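Local coordinates for 23S rRNA-specific endonuclease VapC20 (Mycobacterium tuberculosis H37Rv, PDB 5WZF), which cleaves 23S rRNA within the sarcin-ricin loop as the magnesium-dependent PIN-domain toxin of a type II toxin-antitoxin system, at residues E85-L99 and F109-K121. Residues are numbered along the deposited sequence; the frame is centred on the assembly and turned at random.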
loop_
_atom_site.group_PDB
_atom_site.type_symbol
_atom_site.label_atom_id
_atom_site.label_comp_id
_atom_site.label_asym_id
_atom_site.label_seq_id
_atom_site.Cartn_x
_atom_site.Cartn_y
_atom_site.Cartn_z
ATOM N N GLU B 85 9.047 -3.450 -10.210
ATOM C CA GLU B 85 10.043 -3.565 -9.152
ATOM C C GLU B 85 9.403 -3.949 -7.822
ATOM O O GLU B 85 8.507 -3.256 -7.341
ATOM C CB GLU B 85 10.803 -2.243 -9.005
ATOM C CG GLU B 85 11.779 -2.194 -7.839
ATOM C CD GLU B 85 13.100 -2.873 -8.149
ATOM O OE1 GLU B 85 13.311 -3.258 -9.320
ATOM O OE2 GLU B 85 13.930 -3.011 -7.224
ATOM N N HIS B 86 9.849 -5.060 -7.239
ATOM C CA HIS B 86 9.467 -5.400 -5.871
ATOM C C HIS B 86 10.384 -4.660 -4.905
ATOM O O HIS B 86 11.581 -4.943 -4.831
ATOM C CB HIS B 86 9.547 -6.911 -5.622
ATOM C CG HIS B 86 9.289 -7.299 -4.198
ATOM N ND1 HIS B 86 8.034 -7.625 -3.730
ATOM C CD2 HIS B 86 10.121 -7.385 -3.133
ATOM C CE1 HIS B 86 8.107 -7.907 -2.440
ATOM N NE2 HIS B 86 9.363 -7.771 -2.056
ATOM N N VAL B 87 9.826 -3.698 -4.181
ATOM C CA VAL B 87 10.623 -2.888 -3.266
ATOM C C VAL B 87 11.224 -3.761 -2.168
ATOM O O VAL B 87 10.502 -4.416 -1.419
ATOM C CB VAL B 87 9.787 -1.763 -2.638
ATOM C CG1 VAL B 87 10.666 -0.889 -1.758
ATOM C CG2 VAL B 87 9.123 -0.928 -3.728
ATOM N N THR B 88 12.551 -3.778 -2.091
ATOM C CA THR B 88 13.256 -4.606 -1.119
ATOM C C THR B 88 13.120 -4.056 0.294
ATOM O O THR B 88 12.721 -2.906 0.486
ATOM C CB THR B 88 14.751 -4.719 -1.463
ATOM O OG1 THR B 88 15.376 -3.439 -1.306
ATOM C CG2 THR B 88 14.931 -5.201 -2.895
ATOM N N ALA B 89 13.454 -4.885 1.279
ATOM C CA ALA B 89 13.417 -4.473 2.676
ATOM C C ALA B 89 14.333 -3.278 2.913
ATOM O O ALA B 89 13.973 -2.349 3.632
ATOM C CB ALA B 89 13.809 -5.627 3.586
ATOM N N ASP B 90 15.513 -3.312 2.298
ATOM C CA ASP B 90 16.476 -2.218 2.401
ATOM C C ASP B 90 15.914 -0.909 1.868
ATOM O O ASP B 90 16.072 0.142 2.487
ATOM C CB ASP B 90 17.766 -2.555 1.648
ATOM C CG ASP B 90 18.668 -3.492 2.425
ATOM O OD1 ASP B 90 18.517 -3.574 3.662
ATOM O OD2 ASP B 90 19.532 -4.140 1.797
ATOM N N LEU B 91 15.273 -0.974 0.707
ATOM C CA LEU B 91 14.722 0.222 0.084
ATOM C C LEU B 91 13.566 0.768 0.915
ATOM O O LEU B 91 13.437 1.983 1.088
ATOM C CB LEU B 91 14.274 -0.077 -1.350
ATOM C CG LEU B 91 14.237 1.102 -2.325
ATOM C CD1 LEU B 91 15.573 1.828 -2.348
ATOM C CD2 LEU B 91 13.875 0.631 -3.721
ATOM N N GLU B 92 12.738 -0.128 1.449
ATOM C CA GLU B 92 11.648 0.281 2.330
ATOM C C GLU B 92 12.169 1.001 3.573
ATOM O O GLU B 92 11.575 1.977 4.023
ATOM C CB GLU B 92 10.798 -0.925 2.746
ATOM C CG GLU B 92 9.812 -1.366 1.684
ATOM C CD GLU B 92 8.734 -2.289 2.227
ATOM O OE1 GLU B 92 8.799 -2.651 3.418
ATOM O OE2 GLU B 92 7.818 -2.636 1.460
ATOM N N GLU B 93 13.280 0.526 4.126
ATOM C CA GLU B 93 13.833 1.154 5.320
ATOM C C GLU B 93 14.310 2.569 4.998
ATOM O O GLU B 93 14.165 3.484 5.813
ATOM C CB GLU B 93 14.973 0.316 5.898
ATOM C CG GLU B 93 15.632 0.919 7.131
ATOM C CD GLU B 93 14.680 1.054 8.309
ATOM O OE1 GLU B 93 13.677 0.309 8.359
ATOM O OE2 GLU B 93 14.937 1.912 9.181
ATOM N N GLN B 94 14.868 2.753 3.805
ATOM C CA GLN B 94 15.279 4.085 3.375
ATOM C C GLN B 94 14.051 4.970 3.206
ATOM O O GLN B 94 14.079 6.153 3.539
ATOM C CB GLN B 94 16.072 4.029 2.072
ATOM C CG GLN B 94 16.612 5.387 1.644
ATOM C CD GLN B 94 17.235 5.364 0.266
ATOM O OE1 GLN B 94 16.536 5.454 -0.741
ATOM N NE2 GLN B 94 18.557 5.243 0.213
ATOM N N ALA B 95 12.971 4.385 2.696
ATOM C CA ALA B 95 11.714 5.105 2.539
ATOM C C ALA B 95 11.155 5.553 3.887
ATOM O O ALA B 95 10.633 6.660 4.008
ATOM C CB ALA B 95 10.696 4.244 1.807
ATOM N N TRP B 96 11.263 4.696 4.900
ATOM C CA TRP B 96 10.790 5.051 6.236
ATOM C C TRP B 96 11.606 6.199 6.836
ATOM O O TRP B 96 11.042 7.132 7.417
ATOM C CB TRP B 96 10.843 3.843 7.179
ATOM C CG TRP B 96 9.702 2.869 7.033
ATOM C CD1 TRP B 96 9.785 1.563 6.642
ATOM C CD2 TRP B 96 8.317 3.120 7.294
ATOM N NE1 TRP B 96 8.536 0.988 6.636
ATOM C CE2 TRP B 96 7.616 1.923 7.032
ATOM C CE3 TRP B 96 7.596 4.246 7.713
ATOM C CZ2 TRP B 96 6.234 1.816 7.184
ATOM C CZ3 TRP B 96 6.224 4.137 7.862
ATOM C CH2 TRP B 96 5.558 2.930 7.596
ATOM N N GLU B 97 12.927 6.117 6.709
ATOM C CA GLU B 97 13.803 7.167 7.221
ATOM C C GLU B 97 13.496 8.475 6.507
ATOM O O GLU B 97 13.488 9.545 7.117
ATOM C CB GLU B 97 15.278 6.791 7.042
ATOM C CG GLU B 97 15.690 5.531 7.784
ATOM C CD GLU B 97 17.117 5.115 7.488
ATOM O OE1 GLU B 97 17.788 5.799 6.686
ATOM O OE2 GLU B 97 17.570 4.099 8.059
ATOM N N TRP B 98 13.226 8.369 5.209
ATOM C CA TRP B 98 12.879 9.520 4.384
ATOM C C TRP B 98 11.580 10.157 4.884
ATOM O O TRP B 98 11.495 11.377 5.049
ATOM C CB TRP B 98 12.747 9.087 2.918
ATOM C CG TRP B 98 12.648 10.211 1.929
ATOM C CD1 TRP B 98 13.673 10.780 1.229
ATOM C CD2 TRP B 98 11.454 10.886 1.514
ATOM N NE1 TRP B 98 13.191 11.778 0.410
ATOM C CE2 TRP B 98 11.832 11.863 0.567
ATOM C CE3 TRP B 98 10.104 10.770 1.859
ATOM C CZ2 TRP B 98 10.909 12.714 -0.040
ATOM C CZ3 TRP B 98 9.189 11.620 1.258
ATOM C CH2 TRP B 98 9.595 12.575 0.317
ATOM N N LEU B 99 10.576 9.317 5.133
ATOM C CA LEU B 99 9.274 9.773 5.616
ATOM C C LEU B 99 9.370 10.501 6.951
ATOM O O LEU B 99 8.738 11.539 7.149
ATOM C CB LEU B 99 8.308 8.593 5.753
ATOM C CG LEU B 99 7.662 8.075 4.466
ATOM C CD1 LEU B 99 6.933 6.758 4.730
ATOM C CD2 LEU B 99 6.714 9.098 3.841
ATOM N N PHE B 109 3.237 6.615 2.176
ATOM C CA PHE B 109 4.243 5.559 2.163
ATOM C C PHE B 109 4.563 5.085 0.745
ATOM O O PHE B 109 5.727 4.884 0.404
ATOM C CB PHE B 109 3.782 4.374 3.002
ATOM C CG PHE B 109 4.685 3.179 2.903
ATOM C CD1 PHE B 109 5.881 3.139 3.597
ATOM C CD2 PHE B 109 4.337 2.095 2.112
ATOM C CE1 PHE B 109 6.715 2.041 3.507
ATOM C CE2 PHE B 109 5.165 0.994 2.020
ATOM C CZ PHE B 109 6.354 0.967 2.720
ATOM N N VAL B 110 3.533 4.887 -0.072
ATOM C CA VAL B 110 3.749 4.421 -1.441
ATOM C C VAL B 110 4.594 5.424 -2.228
ATOM O O VAL B 110 5.498 5.041 -2.975
ATOM C CB VAL B 110 2.410 4.162 -2.169
ATOM C CG1 VAL B 110 2.642 3.906 -3.645
ATOM C CG2 VAL B 110 1.691 2.978 -1.538
ATOM N N ASP B 111 4.317 6.710 -2.044
ATOM C CA ASP B 111 5.118 7.743 -2.697
ATOM C C ASP B 111 6.577 7.667 -2.255
ATOM O O ASP B 111 7.486 7.742 -3.081
ATOM C CB ASP B 111 4.551 9.135 -2.414
ATOM C CG ASP B 111 3.307 9.438 -3.234
ATOM O OD1 ASP B 111 2.965 8.639 -4.132
ATOM O OD2 ASP B 111 2.680 10.488 -2.988
ATOM N N ALA B 112 6.802 7.503 -0.955
ATOM C CA ALA B 112 8.162 7.429 -0.437
ATOM C C ALA B 112 8.924 6.252 -1.045
ATOM O O ALA B 112 10.110 6.368 -1.352
ATOM C CB ALA B 112 8.151 7.325 1.074
ATOM N N THR B 113 8.249 5.121 -1.224
ATOM C CA THR B 113 8.911 3.962 -1.814
ATOM C C THR B 113 9.136 4.195 -3.307
ATOM O O THR B 113 10.114 3.718 -3.878
ATOM C CB THR B 113 8.108 2.656 -1.600
ATOM O OG1 THR B 113 6.816 2.768 -2.209
ATOM C CG2 THR B 113 7.950 2.357 -0.112
ATOM N N SER B 114 8.230 4.940 -3.934
ATOM C CA SER B 114 8.373 5.258 -5.349
ATOM C C SER B 114 9.592 6.142 -5.561
ATOM O O SER B 114 10.388 5.906 -6.468
ATOM C CB SER B 114 7.115 5.940 -5.881
ATOM O OG SER B 114 6.038 5.020 -5.921
ATOM N N PHE B 115 9.738 7.151 -4.706
ATOM C CA PHE B 115 10.883 8.054 -4.775
ATOM C C PHE B 115 12.179 7.272 -4.617
ATOM O O PHE B 115 13.160 7.527 -5.314
ATOM C CB PHE B 115 10.798 9.140 -3.698
ATOM C CG PHE B 115 9.543 9.965 -3.756
ATOM C CD1 PHE B 115 8.820 10.085 -4.936
ATOM C CD2 PHE B 115 9.087 10.627 -2.624
ATOM C CE1 PHE B 115 7.666 10.847 -4.984
ATOM C CE2 PHE B 115 7.936 11.392 -2.664
ATOM C CZ PHE B 115 7.219 11.500 -3.846
ATOM N N ALA B 116 12.170 6.319 -3.690
ATOM C CA ALA B 116 13.348 5.507 -3.406
ATOM C C ALA B 116 13.715 4.615 -4.584
ATOM O O ALA B 116 14.895 4.402 -4.865
ATOM C CB ALA B 116 13.120 4.666 -2.155
ATOM N N VAL B 117 12.705 4.086 -5.270
ATOM C CA VAL B 117 12.945 3.265 -6.450
ATOM C C VAL B 117 13.577 4.110 -7.552
ATOM O O VAL B 117 14.534 3.686 -8.201
ATOM C CB VAL B 117 11.644 2.610 -6.977
ATOM C CG1 VAL B 117 11.878 1.969 -8.340
ATOM C CG2 VAL B 117 11.122 1.574 -5.983
ATOM N N MET B 118 13.049 5.317 -7.752
ATOM C CA MET B 118 13.546 6.191 -8.808
ATOM C C MET B 118 14.988 6.620 -8.533
ATOM O O MET B 118 15.800 6.699 -9.452
ATOM C CB MET B 118 12.640 7.418 -8.968
ATOM C CG MET B 118 11.237 7.089 -9.485
ATOM S SD MET B 118 10.159 8.535 -9.643
ATOM C CE MET B 118 10.936 9.404 -11.006
ATOM N N ARG B 119 15.302 6.885 -7.267
ATOM C CA ARG B 119 16.670 7.216 -6.887
ATOM C C ARG B 119 17.597 6.033 -7.152
ATOM O O ARG B 119 18.702 6.200 -7.664
ATOM C CB ARG B 119 16.753 7.628 -5.414
ATOM C CG ARG B 119 16.124 8.976 -5.091
ATOM C CD ARG B 119 16.579 9.491 -3.723
ATOM N NE ARG B 119 16.205 8.599 -2.627
ATOM C CZ ARG B 119 15.026 8.619 -2.011
ATOM N NH1 ARG B 119 14.094 9.490 -2.383
ATOM N NH2 ARG B 119 14.776 7.770 -1.021
ATOM N N LYS B 120 17.136 4.837 -6.800
ATOM C CA LYS B 120 17.920 3.625 -7.004
ATOM C C LYS B 120 18.170 3.361 -8.485
ATOM O O LYS B 120 19.275 2.998 -8.886
ATOM C CB LYS B 120 17.212 2.420 -6.371
ATOM C CG LYS B 120 17.827 1.076 -6.740
ATOM C CD LYS B 120 17.000 -0.089 -6.212
ATOM C CE LYS B 120 17.577 -1.427 -6.664
ATOM N NZ LYS B 120 16.816 -2.584 -6.104
ATOM N N LYS B 121 17.137 3.559 -9.296
ATOM C CA LYS B 121 17.203 3.228 -10.714
ATOM C C LYS B 121 17.689 4.389 -11.576
ATOM O O LYS B 121 17.895 4.230 -12.779
ATOM C CB LYS B 121 15.834 2.760 -11.205
ATOM C CG LYS B 121 15.354 1.480 -10.546
ATOM C CD LYS B 121 16.260 0.315 -10.902
ATOM C CE LYS B 121 15.733 -0.996 -10.338
ATOM N NZ LYS B 121 16.588 -2.153 -10.736
HETATM O O HOH W 1 17.542 -2.067 -2.976
HETATM O O HOH W 2 17.045 4.682 -3.222
#
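A95 and A112 face each other where helices 89-99 and 109-121 pass closest, their axes 8.5 Å apart at 118°, and the small side chains let the backbones come near. L99 straddles A112, its CG 3.5 Å from A112 CB, while L91 sets its CG against A116 CB and turns CD2 to V117 CG2.

Beyond the alanines, aromatic pairs flank the seam. F115 points its edge at the six-membered ring of W98, offset, with F115 CD2 3.6 Å from W98 CH2 and the planes 65° apart. With CG anti to its backbone N (chi1 173°), F109 lays its CE1 over one face of W96, 3.6 Å from W96 CE2, the rings tilted obliquely.

Toward solvent, R119 bends back at chi3 so that NH2 donates to Q94 OE1 (2.9 Å), nearly in the guanidinium plane but well above the carbonyl plane of the amide. A water also donates to Q94 OE1 and ties it to A116 O. Farther along, the extended K120 brings NZ to the syn side of E85 OE2 at 3.1 Å, and K121 NZ makes a long salt bridge to E85 OE1.

Helix 109-121 lies between helix 89-99 and the parallel PIN-domain sheet, packing S114, V117 and M118 on F16 of strand 14-17, and carries D111, a predicted magnesium ligand; E85 ends edge strand 82-85, and H52 of helix 51-63, edge-to-face with F109, hydrogen-bonds E92 OE2.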